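Local coordinates for CBS domain-containing protein (Listeria monocytogenes, PDB 6XNV) that binds the bacterial second messenger cyclic di-AMP between its CBS-type modules and probably acts as a nucleotide sensor, at residues A38-G43 with S59-L64; V109-N114 with C130-D135; D125-C130 with V142-V147. All coordinates share one frame; numbering follows the deposited sequence.

From the N terminus, the first contact to close is interaction 1, where the chain leaves strand 40-41, runs through helix 46-56 and returns as strand 60-64 alongside its start. It is complete before the other two begin. Interaction 2 closes a second beta-alpha-beta loop, with helix 116-123 between strands 109-110 and 128-132. Interaction 3 opens inside that loop at 125-130 and closes beyond it at 142-147, so the two cross; they share Cys130 and strand 128-132, and Ile110 packs on Val129 between them. Interactions 1 and 3 belong to different sheets but meet where Val60 touches Phe128, and both line the site of the same cyclic di-AMP.

Interaction 1 of 3, residues A38-G43 with S59-L64; sequences AHVQLG and SVIPVL. With 2BA ((2R,3R,3aS,5R,7aR,9R,10R,10aS,12R,14aR)-2,9-bis(6-amino-9H-purin-9-yl)octahydro-2H,7H-difuro[3,2-d:3',2'-j][1,3,7,9,2,8 ]tetraoxadiphosphacyclododecine-3,5,10,12-tetrol 5,12-dioxide), chain C.
Val40 and Ile61 make the dense part of this parallel strand pairing: CG1 of Val40 meets CD1 of Ile61 at 3.5 Å, the two side chains crossing at about a right angle. Ile61 reaches this point because its CG1 sits between the backbone N and the carbonyl carbon (chi1 64°), which leaves CG2 to lie 3.6 Å from C2 of a cyclic di-AMP adenine. On the same face the CG2 atoms of Val40 and Val63 touch. Three backbone bonds bind the strands, Val40 N to Pro62 O, Leu64 N to Val40 O and Leu42 N to Leu64 O.

On the opposite face Leu64 is itself buried, and it is His39 and Gln41 that are partly exposed to solvent. Here CD1 of Leu64 lies over one face of the imidazole, 3.6 Å from the His39 ring centroid, in a CH-pi contact. A bend in Gln41 (chi2 -88°) brings NE2 to the edge of that ring, and His39 ND1 is bonded to Val37 O.

One end of the pairing is a ligand site. Ala38 N donates to adenine N1 (3.1 Å), Val60 O accepts from the ribose O2' (2.7 Å), and Ser59 grips a phosphate through its N and OG. Val40 and Ile61 pack against Val52 of helix 46-56, while strand 70-75 continues the sheet beyond strand 60-64 and Val99 of helix 99-102 covers Val40 and Val63.

Interaction 2 of 3, residues V109-N114 with C130-D135; sequences VIKDFN and CVVDSD
With CG1 of Val131 between the backbone N and the carbonyl carbon (chi1 47°), CG2 of Val131 is left anti to the N and lies 3.4 Å from Ile110 O. The same methyl is approached by Phe113, whose first torsion of -68° swings the ring back until CE1 lies 4.1 Å from Val131 CG2, the two side chains crossing at about a right angle. Ile110 CG2 lies over one face of this ring, toward its rim. Ile110 CB and Val131 CB stand 3.8 Å apart, and Ile110 and Phe113 pack against Ile119 of helix 116-123. On the other face of the sheet Val109 CG2 meets Val132 CG2 at 4.1 Å, and the aliphatic part of Lys111 runs alongside Val132 near the surface.

Ile110 carries the backbone pairing with both its polar groups: its N donates to Cys130 O (2.7 Å), and its O accepts from Val132 N. Beyond this short pairing each segment bends in an Asx turn. Asp112 OD1 takes the N-H of Asn114 through its anti lone pair; Asp133 OD1 takes that of Asp135 from above the carboxylate plane, and also bonds His137 N. Strand 109-110, helix 116-123 and strand 128-132 form the parallel beta-alpha-beta crossover of a CBS domain.

Interaction 3 of 3, residues D125-C130 with V142-V147; sequences DHPFVC and VTRRVV. With 2BA ((2R,3R,3aS,5R,7aR,9R,10R,10aS,12R,14aR)-2,9-bis(6-amino-9H-purin-9-yl)octahydro-2H,7H-difuro[3,2-d:3',2'-j][1,3,7,9,2,8 ]tetraoxadiphosphacyclododecine-3,5,10,12-tetrol 5,12-dioxide), chain C.
Pro127 and Arg144 meet through both backbone and side chain. Arg144 N donates to Pro127 O (3.0 Å), and the extended Arg144 chain passes across the proline with CD 3.6 Å from Pro127 CA, one face of its guanidinium turned to the Pro127 backbone. Next along, CB of Phe128 touches CG2 of Thr143, and Val129 and Val142 exchange a reciprocal pair of N-H to O bonds, both 3.0 Å.

Cyclic di-AMP lies on the face carrying Phe128 and Thr143, opposite that of Val129 and Val142. Phe128 CG sits between the backbone N and the carbonyl carbon (chi1 74°), which carries the ring to the ribose, where CD1 is 3.0 Å from O4'. Thr143 CG2 reaches C8 of the adenine, and Thr143 CB is 3.3 Å from phosphate oxygen O2P.

The frame is the beta hairpin 128-132/138-143 of the CBS domain, whose second strand runs directly into helix 144-157. Arg145 N, in the first turn of that helix, donates to phosphate O2P (3.1 Å); the helix dipole would be expected to reinforce this bond to an anion.

Further out, Arg144 is steadied by NE bonding to Leu123 O, while its NH2 forms a salt bridge with a phosphate of the other bound cyclic di-AMP. Across the dimer interface Asp125 and Arg145 pair reciprocally with Arg145 and Asp125 of the second subunit, and Leu148 of the second subunit packs on Arg144. His126 ND1 is bonded to Leu122 O in helix 116-123.

Interaction 1 of 3, residues A38-G43 with S59-L64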
loop_
_atom_site.group_PDB
_atom_site.type_symbol
_atom_site.label_atom_id
_atom_site.label_comp_id
_atom_site.label_asym_id
_atom_site.label_seq_id
_atom_site.Cartn_x
_atom_site.Cartn_y
_atom_site.Cartn_z
ATOM N N ALA A 38 -9.235 -9.164 -5.042
ATOM C CA ALA A 38 -9.800 -8.182 -5.954
ATOM C C ALA A 38 -8.865 -7.957 -7.135
ATOM O O ALA A 38 -7.639 -7.994 -6.995
ATOM C CB ALA A 38 -10.054 -6.854 -5.240
ATOM N N HIS A 39 -9.461 -7.708 -8.303
ATOM C CA HIS A 39 -8.709 -7.466 -9.527
ATOM C C HIS A 39 -9.556 -6.658 -10.491
ATOM O O HIS A 39 -10.781 -6.648 -10.407
ATOM C CB HIS A 39 -8.306 -8.772 -10.203
ATOM C CG HIS A 39 -9.473 -9.634 -10.552
ATOM N ND1 HIS A 39 -10.150 -10.385 -9.614
ATOM C CD2 HIS A 39 -10.102 -9.848 -11.730
ATOM C CE1 HIS A 39 -11.134 -11.038 -10.205
ATOM N NE2 HIS A 39 -11.123 -10.733 -11.489
ATOM N N VAL A 40 -8.899 -6.007 -11.438
ATOM C CA VAL A 40 -9.613 -5.357 -12.529
ATOM C C VAL A 40 -9.334 -6.144 -13.788
ATOM O O VAL A 40 -8.331 -6.853 -13.899
ATOM C CB VAL A 40 -9.239 -3.879 -12.732
ATOM C CG1 VAL A 40 -9.153 -3.165 -11.394
ATOM C CG2 VAL A 40 -7.931 -3.776 -13.463
ATOM N N GLN A 41 -10.234 -6.004 -14.749
ATOM C CA GLN A 41 -10.169 -6.744 -15.994
ATOM C C GLN A 41 -9.567 -5.888 -17.097
ATOM O O GLN A 41 -9.763 -4.674 -17.141
ATOM C CB GLN A 41 -11.563 -7.208 -16.405
ATOM C CG GLN A 41 -12.081 -8.345 -15.553
ATOM C CD GLN A 41 -11.668 -9.691 -16.107
ATOM O OE1 GLN A 41 -11.662 -9.900 -17.326
ATOM N NE2 GLN A 41 -11.300 -10.608 -15.221
ATOM N N LEU A 42 -8.853 -6.552 -17.998
ATOM C CA LEU A 42 -8.321 -5.930 -19.204
ATOM C C LEU A 42 -9.402 -5.176 -19.963
ATOM O O LEU A 42 -10.576 -5.562 -19.967
ATOM C CB LEU A 42 -7.746 -6.996 -20.125
ATOM C CG LEU A 42 -6.263 -7.292 -20.030
ATOM C CD1 LEU A 42 -5.873 -8.189 -21.207
ATOM C CD2 LEU A 42 -5.462 -6.004 -20.021
ATOM N N GLY A 43 -8.992 -4.107 -20.636
ATOM C CA GLY A 43 -9.893 -3.357 -21.477
ATOM C C GLY A 43 -10.688 -2.282 -20.779
ATOM O O GLY A 43 -11.142 -1.341 -21.439
ATOM N N SER A 59 -4.600 -1.216 -2.275
ATOM C CA SER A 59 -3.943 -0.166 -3.036
ATOM C C SER A 59 -3.190 -0.667 -4.274
ATOM O O SER A 59 -2.824 0.155 -5.116
ATOM C CB SER A 59 -2.984 0.588 -2.124
ATOM O OG SER A 59 -2.116 -0.323 -1.500
ATOM N N VAL A 60 -2.943 -1.973 -4.407
ATOM C CA VAL A 60 -2.321 -2.569 -5.592
ATOM C C VAL A 60 -3.000 -3.912 -5.843
ATOM O O VAL A 60 -3.062 -4.755 -4.933
ATOM C CB VAL A 60 -0.798 -2.792 -5.431
ATOM C CG1 VAL A 60 -0.193 -3.404 -6.707
ATOM C CG2 VAL A 60 -0.032 -1.519 -5.028
ATOM N N ILE A 61 -3.487 -4.132 -7.060
ATOM C CA ILE A 61 -4.231 -5.356 -7.348
ATOM C C ILE A 61 -3.890 -5.861 -8.744
ATOM O O ILE A 61 -3.426 -5.096 -9.604
ATOM C CB ILE A 61 -5.762 -5.162 -7.222
ATOM C CG1 ILE A 61 -6.257 -4.157 -8.262
ATOM C CG2 ILE A 61 -6.167 -4.790 -5.794
ATOM C CD1 ILE A 61 -7.753 -4.055 -8.260
ATOM N N PRO A 62 -4.110 -7.148 -9.001
ATOM C CA PRO A 62 -3.792 -7.693 -10.321
ATOM C C PRO A 62 -4.792 -7.275 -11.390
ATOM O O PRO A 62 -5.934 -6.874 -11.132
ATOM C CB PRO A 62 -3.814 -9.206 -10.104
ATOM C CG PRO A 62 -4.513 -9.428 -8.853
ATOM C CD PRO A 62 -4.297 -8.216 -8.006
ATOM N N VAL A 63 -4.301 -7.349 -12.617
ATOM C CA VAL A 63 -5.095 -7.188 -13.819
ATOM C C VAL A 63 -5.208 -8.552 -14.470
ATOM O O VAL A 63 -4.186 -9.150 -14.832
ATOM C CB VAL A 63 -4.447 -6.187 -14.784
ATOM C CG1 VAL A 63 -5.332 -5.993 -15.995
ATOM C CG2 VAL A 63 -4.133 -4.891 -14.049
ATOM N N LEU A 64 -6.436 -9.041 -14.634
ATOM C CA LEU A 64 -6.682 -10.322 -15.285
ATOM C C LEU A 64 -7.511 -10.131 -16.555
ATOM O O LEU A 64 -8.262 -9.165 -16.697
ATOM C CB LEU A 64 -7.410 -11.298 -14.346
ATOM C CG LEU A 64 -6.815 -11.519 -12.956
ATOM C CD1 LEU A 64 -7.722 -12.394 -12.099
ATOM C CD2 LEU A 64 -5.408 -12.099 -13.081
HETATM P P 2BA C . -1.115 -7.672 3.379
HETATM O O1P 2BA C . -2.289 -8.520 3.768
HETATM O O2P 2BA C . 0.284 -8.244 3.489
HETATM O "O5'" 2BA C . -1.332 -7.228 1.829
HETATM C "C5'" 2BA C . -0.218 -6.806 1.054
HETATM C "C4'" 2BA C . -0.702 -6.198 -0.248
HETATM O "O4'" 2BA C . -1.181 -7.254 -1.097
HETATM C "C3'" 2BA C . -1.885 -5.254 -0.074
HETATM O "O3'" 2BA C . -1.429 -3.939 0.170
HETATM C "C2'" 2BA C . -2.572 -5.374 -1.421
HETATM O "O2'" 2BA C . -1.873 -4.688 -2.460
HETATM C "C1'" 2BA C . -2.350 -6.817 -1.795
HETATM N N9 2BA C . -3.499 -7.608 -1.330
HETATM C C8 2BA C . -3.575 -8.305 -0.183
HETATM N N7 2BA C . -4.777 -8.928 -0.066
HETATM C C5 2BA C . -5.486 -8.615 -1.158
HETATM C C6 2BA C . -6.823 -8.946 -1.685
HETATM N N6 2BA C . -7.695 -9.743 -1.018
HETATM N N1 2BA C . -7.151 -8.408 -2.878
HETATM C C2 2BA C . -6.327 -7.615 -3.572
HETATM N N3 2BA C . -5.102 -7.282 -3.158
HETATM C C4 2BA C . -4.636 -7.745 -1.980
HETATM P P1 2BA C . -2.336 -2.779 0.790
HETATM O O1P1 2BA C . -3.694 -2.681 0.131
HETATM O O2P1 2BA C . -1.389 -1.634 0.828
HETATM O "O5'1" 2BA C . -2.535 -3.378 2.276
HETATM C "C5'1" 2BA C . -1.486 -3.261 3.238
HETATM C "C4'1" 2BA C . -1.881 -4.017 4.508
HETATM O "O4'1" 2BA C . -3.050 -3.449 5.135
HETATM C "C3'1" 2BA C . -2.260 -5.455 4.209
HETATM O "O3'1" 2BA C . -1.101 -6.271 4.161
HETATM C "C2'1" 2BA C . -3.214 -5.812 5.335
HETATM O "O2'1" 2BA C . -2.470 -6.437 6.405
HETATM C "C1'1" 2BA C . -3.816 -4.468 5.764
HETATM N N91 2BA C . -5.159 -4.479 5.194
HETATM C C81 2BA C . -5.607 -3.779 4.134
HETATM N N71 2BA C . -6.910 -4.113 3.877
HETATM C C51 2BA C . -7.302 -5.029 4.778
HETATM C C61 2BA C . -8.513 -5.816 5.090
HETATM N N61 2BA C . -9.660 -5.694 4.390
HETATM N N11 2BA C . -8.466 -6.677 6.126
HETATM C C21 2BA C . -7.365 -6.851 6.858
HETATM N N31 2BA C . -6.234 -6.168 6.636
HETATM C C41 2BA C . -6.137 -5.266 5.631
#

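Interaction 2 of 3, residues V109-N114 with C130-D135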
loop_
_atom_site.group_PDB
_atom_site.type_symbol
_atom_site.label_atom_id
_atom_site.label_comp_id
_atom_site.label_asym_id
_atom_site.label_seq_id
_atom_site.Cartn_x
_atom_site.Cartn_y
_atom_site.Cartn_z
ATOM N N VAL A 109 6.664 -13.496 -10.111
ATOM C CA VAL A 109 5.556 -14.423 -9.881
ATOM C C VAL A 109 6.101 -15.722 -9.290
ATOM O O VAL A 109 7.273 -16.062 -9.456
ATOM C CB VAL A 109 4.745 -14.743 -11.168
ATOM C CG1 VAL A 109 4.295 -13.479 -11.872
ATOM C CG2 VAL A 109 5.552 -15.631 -12.121
ATOM N N ILE A 110 5.225 -16.448 -8.584
ATOM C CA ILE A 110 5.530 -17.762 -8.034
ATOM C C ILE A 110 5.011 -18.817 -9.005
ATOM O O ILE A 110 3.804 -18.887 -9.270
ATOM C CB ILE A 110 4.886 -17.972 -6.652
ATOM C CG1 ILE A 110 5.117 -16.784 -5.722
ATOM C CG2 ILE A 110 5.402 -19.262 -6.017
ATOM C CD1 ILE A 110 6.553 -16.545 -5.435
ATOM N N LYS A 111 5.907 -19.661 -9.503
ATOM C CA LYS A 111 5.526 -20.819 -10.306
ATOM C C LYS A 111 5.335 -22.081 -9.474
ATOM O O LYS A 111 4.600 -22.984 -9.891
ATOM C CB LYS A 111 6.586 -21.108 -11.378
ATOM C CG LYS A 111 6.963 -19.937 -12.284
ATOM C CD LYS A 111 5.981 -19.769 -13.431
ATOM C CE LYS A 111 6.680 -19.317 -14.724
ATOM N NZ LYS A 111 7.848 -18.398 -14.489
ATOM N N ASP A 112 5.983 -22.172 -8.313
ATOM C CA ASP A 112 5.956 -23.385 -7.509
ATOM C C ASP A 112 6.404 -23.024 -6.104
ATOM O O ASP A 112 6.906 -21.931 -5.858
ATOM C CB ASP A 112 6.871 -24.464 -8.100
ATOM C CG ASP A 112 8.303 -23.977 -8.264
ATOM O OD1 ASP A 112 9.035 -23.902 -7.247
ATOM O OD2 ASP A 112 8.684 -23.646 -9.412
ATOM N N PHE A 113 6.276 -23.979 -5.194
ATOM C CA PHE A 113 6.721 -23.767 -3.825
ATOM C C PHE A 113 7.937 -24.623 -3.479
ATOM O O PHE A 113 8.078 -25.095 -2.347
ATOM C CB PHE A 113 5.562 -24.006 -2.862
ATOM C CG PHE A 113 4.485 -22.965 -2.981
ATOM C CD1 PHE A 113 3.617 -22.965 -4.065
ATOM C CD2 PHE A 113 4.370 -21.954 -2.042
ATOM C CE1 PHE A 113 2.632 -21.997 -4.190
ATOM C CE2 PHE A 113 3.379 -20.981 -2.165
ATOM C CZ PHE A 113 2.514 -21.007 -3.242
ATOM N N ASN A 114 8.837 -24.809 -4.455
ATOM C CA ASN A 114 10.095 -25.513 -4.215
ATOM C C ASN A 114 11.174 -24.597 -3.657
ATOM O O ASN A 114 12.081 -25.074 -2.965
ATOM C CB ASN A 114 10.611 -26.151 -5.506
ATOM C CG ASN A 114 9.569 -27.012 -6.196
ATOM O OD1 ASN A 114 8.683 -27.575 -5.552
ATOM N ND2 ASN A 114 9.680 -27.130 -7.520
ATOM N N CYS A 130 2.122 -12.649 -6.899
ATOM C CA CYS A 130 1.154 -13.537 -7.519
ATOM C C CYS A 130 1.742 -14.937 -7.733
ATOM O O CYS A 130 2.932 -15.105 -8.018
ATOM C CB CYS A 130 0.691 -12.938 -8.849
ATOM S SG CYS A 130 -0.142 -11.311 -8.699
ATOM N N VAL A 131 0.904 -15.956 -7.604
ATOM C CA VAL A 131 1.273 -17.309 -7.999
ATOM C C VAL A 131 0.422 -17.676 -9.202
ATOM O O VAL A 131 -0.778 -17.388 -9.231
ATOM C CB VAL A 131 1.107 -18.304 -6.840
ATOM C CG1 VAL A 131 -0.186 -18.086 -6.209
ATOM C CG2 VAL A 131 1.189 -19.755 -7.336
ATOM N N VAL A 132 1.057 -18.245 -10.218
ATOM C CA VAL A 132 0.392 -18.610 -11.456
ATOM C C VAL A 132 0.713 -20.062 -11.758
ATOM O O VAL A 132 1.637 -20.644 -11.182
ATOM C CB VAL A 132 0.825 -17.709 -12.630
ATOM C CG1 VAL A 132 0.591 -16.253 -12.277
ATOM C CG2 VAL A 132 2.279 -17.940 -12.926
ATOM N N ASP A 133 -0.072 -20.653 -12.663
ATOM C CA ASP A 133 0.267 -21.970 -13.181
ATOM C C ASP A 133 1.144 -21.790 -14.417
ATOM O O ASP A 133 1.581 -20.682 -14.734
ATOM C CB ASP A 133 -0.985 -22.829 -13.416
ATOM C CG ASP A 133 -1.928 -22.292 -14.506
ATOM O OD1 ASP A 133 -1.536 -21.441 -15.331
ATOM O OD2 ASP A 133 -3.091 -22.762 -14.537
ATOM N N SER A 134 1.438 -22.879 -15.120
ATOM C CA SER A 134 2.385 -22.800 -16.228
ATOM C C SER A 134 1.826 -22.076 -17.444
ATOM O O SER A 134 2.603 -21.718 -18.331
ATOM C CB SER A 134 2.863 -24.197 -16.624
ATOM O OG SER A 134 3.147 -24.978 -15.475
ATOM N N ASP A 135 0.516 -21.833 -17.505
ATOM C CA ASP A 135 -0.069 -21.028 -18.569
ATOM C C ASP A 135 -0.372 -19.618 -18.096
ATOM O O ASP A 135 -1.150 -18.900 -18.737
ATOM C CB ASP A 135 -1.338 -21.688 -19.120
ATOM C CG ASP A 135 -1.056 -23.026 -19.787
ATOM O OD1 ASP A 135 -0.112 -23.085 -20.611
ATOM O OD2 ASP A 135 -1.763 -24.014 -19.469
#

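Interaction 3 of 3, residues D125-C130 with V142-V147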
loop_
_atom_site.group_PDB
_atom_site.type_symbol
_atom_site.label_atom_id
_atom_site.label_comp_id
_atom_site.label_asym_id
_atom_site.label_seq_id
_atom_site.Cartn_x
_atom_site.Cartn_y
_atom_site.Cartn_z
ATOM N N ASP A 125 10.857 -6.683 -0.888
ATOM C CA ASP A 125 10.622 -5.555 -1.754
ATOM C C ASP A 125 9.253 -5.549 -2.398
ATOM O O ASP A 125 8.916 -4.566 -3.064
ATOM C CB ASP A 125 11.714 -5.502 -2.827
ATOM C CG ASP A 125 13.090 -5.327 -2.218
ATOM O OD1 ASP A 125 13.266 -4.333 -1.481
ATOM O OD2 ASP A 125 13.977 -6.190 -2.437
ATOM N N HIS A 126 8.446 -6.589 -2.195
ATOM C CA HIS A 126 7.110 -6.674 -2.776
ATOM C C HIS A 126 6.131 -7.024 -1.672
ATOM O O HIS A 126 6.270 -8.094 -1.049
ATOM C CB HIS A 126 7.038 -7.713 -3.905
ATOM C CG HIS A 126 7.933 -7.395 -5.053
ATOM N ND1 HIS A 126 9.213 -7.893 -5.156
ATOM C CD2 HIS A 126 7.752 -6.583 -6.119
ATOM C CE1 HIS A 126 9.777 -7.415 -6.251
ATOM N NE2 HIS A 126 8.914 -6.613 -6.851
ATOM N N PRO A 127 5.128 -6.181 -1.407
ATOM C CA PRO A 127 4.121 -6.519 -0.387
ATOM C C PRO A 127 3.378 -7.795 -0.684
ATOM O O PRO A 127 2.807 -8.375 0.237
ATOM C CB PRO A 127 3.165 -5.312 -0.406
ATOM C CG PRO A 127 4.003 -4.190 -0.953
ATOM C CD PRO A 127 4.917 -4.843 -1.984
ATOM N N PHE A 128 3.344 -8.245 -1.937
ATOM C CA PHE A 128 2.722 -9.515 -2.281
ATOM C C PHE A 128 3.271 -9.956 -3.623
ATOM O O PHE A 128 3.742 -9.130 -4.416
ATOM C CB PHE A 128 1.198 -9.409 -2.351
ATOM C CG PHE A 128 0.690 -8.681 -3.584
ATOM C CD1 PHE A 128 0.542 -7.293 -3.586
ATOM C CD2 PHE A 128 0.370 -9.382 -4.741
ATOM C CE1 PHE A 128 0.058 -6.627 -4.697
ATOM C CE2 PHE A 128 -0.082 -8.719 -5.871
ATOM C CZ PHE A 128 -0.248 -7.340 -5.851
ATOM N N VAL A 129 3.159 -11.266 -3.883
ATOM C CA VAL A 129 3.586 -11.870 -5.141
ATOM C C VAL A 129 2.503 -12.815 -5.638
ATOM O O VAL A 129 2.039 -13.690 -4.898
ATOM C CB VAL A 129 4.918 -12.626 -5.007
ATOM C CG1 VAL A 129 5.250 -13.310 -6.342
ATOM C CG2 VAL A 129 6.030 -11.662 -4.580
ATOM N N CYS A 130 2.122 -12.649 -6.899
ATOM C CA CYS A 130 1.154 -13.537 -7.519
ATOM C C CYS A 130 1.742 -14.937 -7.733
ATOM O O CYS A 130 2.932 -15.105 -8.018
ATOM C CB CYS A 130 0.691 -12.938 -8.849
ATOM S SG CYS A 130 -0.142 -11.311 -8.699
ATOM N N VAL A 142 0.675 -14.412 -2.341
ATOM C CA VAL A 142 1.377 -14.622 -1.086
ATOM C C VAL A 142 1.754 -13.246 -0.563
ATOM O O VAL A 142 2.438 -12.491 -1.256
ATOM C CB VAL A 142 2.622 -15.502 -1.277
ATOM C CG1 VAL A 142 3.336 -15.699 0.052
ATOM C CG2 VAL A 142 2.233 -16.835 -1.913
ATOM N N THR A 143 1.315 -12.915 0.646
ATOM C CA THR A 143 1.485 -11.567 1.163
ATOM C C THR A 143 2.507 -11.550 2.288
ATOM O O THR A 143 2.797 -12.579 2.907
ATOM C CB THR A 143 0.160 -11.006 1.679
ATOM O OG1 THR A 143 -0.308 -11.832 2.752
ATOM C CG2 THR A 143 -0.894 -10.969 0.559
ATOM N N ARG A 144 3.062 -10.354 2.532
ATOM C CA ARG A 144 3.935 -10.154 3.680
ATOM C C ARG A 144 3.247 -10.571 4.957
ATOM O O ARG A 144 3.893 -11.106 5.867
ATOM C CB ARG A 144 4.347 -8.687 3.821
ATOM C CG ARG A 144 5.397 -8.228 2.893
ATOM C CD ARG A 144 5.515 -6.733 2.919
ATOM N NE ARG A 144 6.706 -6.331 2.187
ATOM C CZ ARG A 144 7.140 -5.083 2.080
ATOM N NH1 ARG A 144 8.252 -4.841 1.408
ATOM N NH2 ARG A 144 6.471 -4.083 2.659
ATOM N N ARG A 145 1.935 -10.328 5.041
ATOM C CA ARG A 145 1.190 -10.609 6.262
ATOM C C ARG A 145 1.376 -12.051 6.742
ATOM O O ARG A 145 1.515 -12.290 7.948
ATOM C CB ARG A 145 -0.282 -10.283 6.041
ATOM C CG ARG A 145 -1.084 -10.204 7.335
ATOM C CD ARG A 145 -2.480 -9.676 7.110
ATOM N NE ARG A 145 -3.144 -9.423 8.378
ATOM C CZ ARG A 145 -3.775 -10.350 9.093
ATOM N NH1 ARG A 145 -3.828 -11.601 8.647
ATOM N NH2 ARG A 145 -4.352 -10.015 10.248
ATOM N N VAL A 146 1.404 -13.024 5.825
ATOM C CA VAL A 146 1.579 -14.407 6.267
ATOM C C VAL A 146 2.962 -14.664 6.843
ATOM O O VAL A 146 3.114 -15.510 7.732
ATOM C CB VAL A 146 1.308 -15.416 5.156
ATOM C CG1 VAL A 146 1.136 -16.733 5.878
ATOM C CG2 VAL A 146 0.063 -14.998 4.362
ATOM N N VAL A 147 3.996 -13.966 6.367
ATOM C CA VAL A 147 5.301 -14.152 6.996
ATOM C C VAL A 147 5.333 -13.459 8.355
ATOM O O VAL A 147 5.881 -13.983 9.328
ATOM C CB VAL A 147 6.439 -13.658 6.085
ATOM C CG1 VAL A 147 7.750 -13.601 6.871
ATOM C CG2 VAL A 147 6.600 -14.580 4.909
HETATM P P 2BA C . -1.115 -7.672 3.379
HETATM O O1P 2BA C . -2.289 -8.520 3.768
HETATM O O2P 2BA C . 0.284 -8.244 3.489
HETATM O "O5'" 2BA C . -1.332 -7.228 1.829
HETATM C "C5'" 2BA C . -0.218 -6.806 1.054
HETATM C "C4'" 2BA C . -0.702 -6.198 -0.248
HETATM O "O4'" 2BA C . -1.181 -7.254 -1.097
HETATM C "C3'" 2BA C . -1.885 -5.254 -0.074
HETATM O "O3'" 2BA C . -1.429 -3.939 0.170
HETATM C "C2'" 2BA C . -2.572 -5.374 -1.421
HETATM O "O2'" 2BA C . -1.873 -4.688 -2.460
HETATM C "C1'" 2BA C . -2.350 -6.817 -1.795
HETATM N N9 2BA C . -3.499 -7.608 -1.330
HETATM C C8 2BA C . -3.575 -8.305 -0.183
HETATM N N7 2BA C . -4.777 -8.928 -0.066
HETATM C C5 2BA C . -5.486 -8.615 -1.158
HETATM C C6 2BA C . -6.823 -8.946 -1.685
HETATM N N6 2BA C . -7.695 -9.743 -1.018
HETATM N N1 2BA C . -7.151 -8.408 -2.878
HETATM C C2 2BA C . -6.327 -7.615 -3.572
HETATM N N3 2BA C . -5.102 -7.282 -3.158
HETATM C C4 2BA C . -4.636 -7.745 -1.980
HETATM P P1 2BA C . -2.336 -2.779 0.790
HETATM O O1P1 2BA C . -3.694 -2.681 0.131
HETATM O O2P1 2BA C . -1.389 -1.634 0.828
HETATM O "O5'1" 2BA C . -2.535 -3.378 2.276
HETATM C "C5'1" 2BA C . -1.486 -3.261 3.238
HETATM C "C4'1" 2BA C . -1.881 -4.017 4.508
HETATM O "O4'1" 2BA C . -3.050 -3.449 5.135
HETATM C "C3'1" 2BA C . -2.260 -5.455 4.209
HETATM O "O3'1" 2BA C . -1.101 -6.271 4.161
HETATM C "C2'1" 2BA C . -3.214 -5.812 5.335
HETATM O "O2'1" 2BA C . -2.470 -6.437 6.405
HETATM C "C1'1" 2BA C . -3.816 -4.468 5.764
HETATM N N91 2BA C . -5.159 -4.479 5.194
HETATM C C81 2BA C . -5.607 -3.779 4.134
HETATM N N71 2BA C . -6.910 -4.113 3.877
HETATM C C51 2BA C . -7.302 -5.029 4.778
HETATM C C61 2BA C . -8.513 -5.816 5.090
HETATM N N61 2BA C . -9.660 -5.694 4.390
HETATM N N11 2BA C . -8.466 -6.677 6.126
HETATM C C21 2BA C . -7.365 -6.851 6.858
HETATM N N31 2BA C . -6.234 -6.168 6.636
HETATM C C41 2BA C . -6.137 -5.266 5.631
#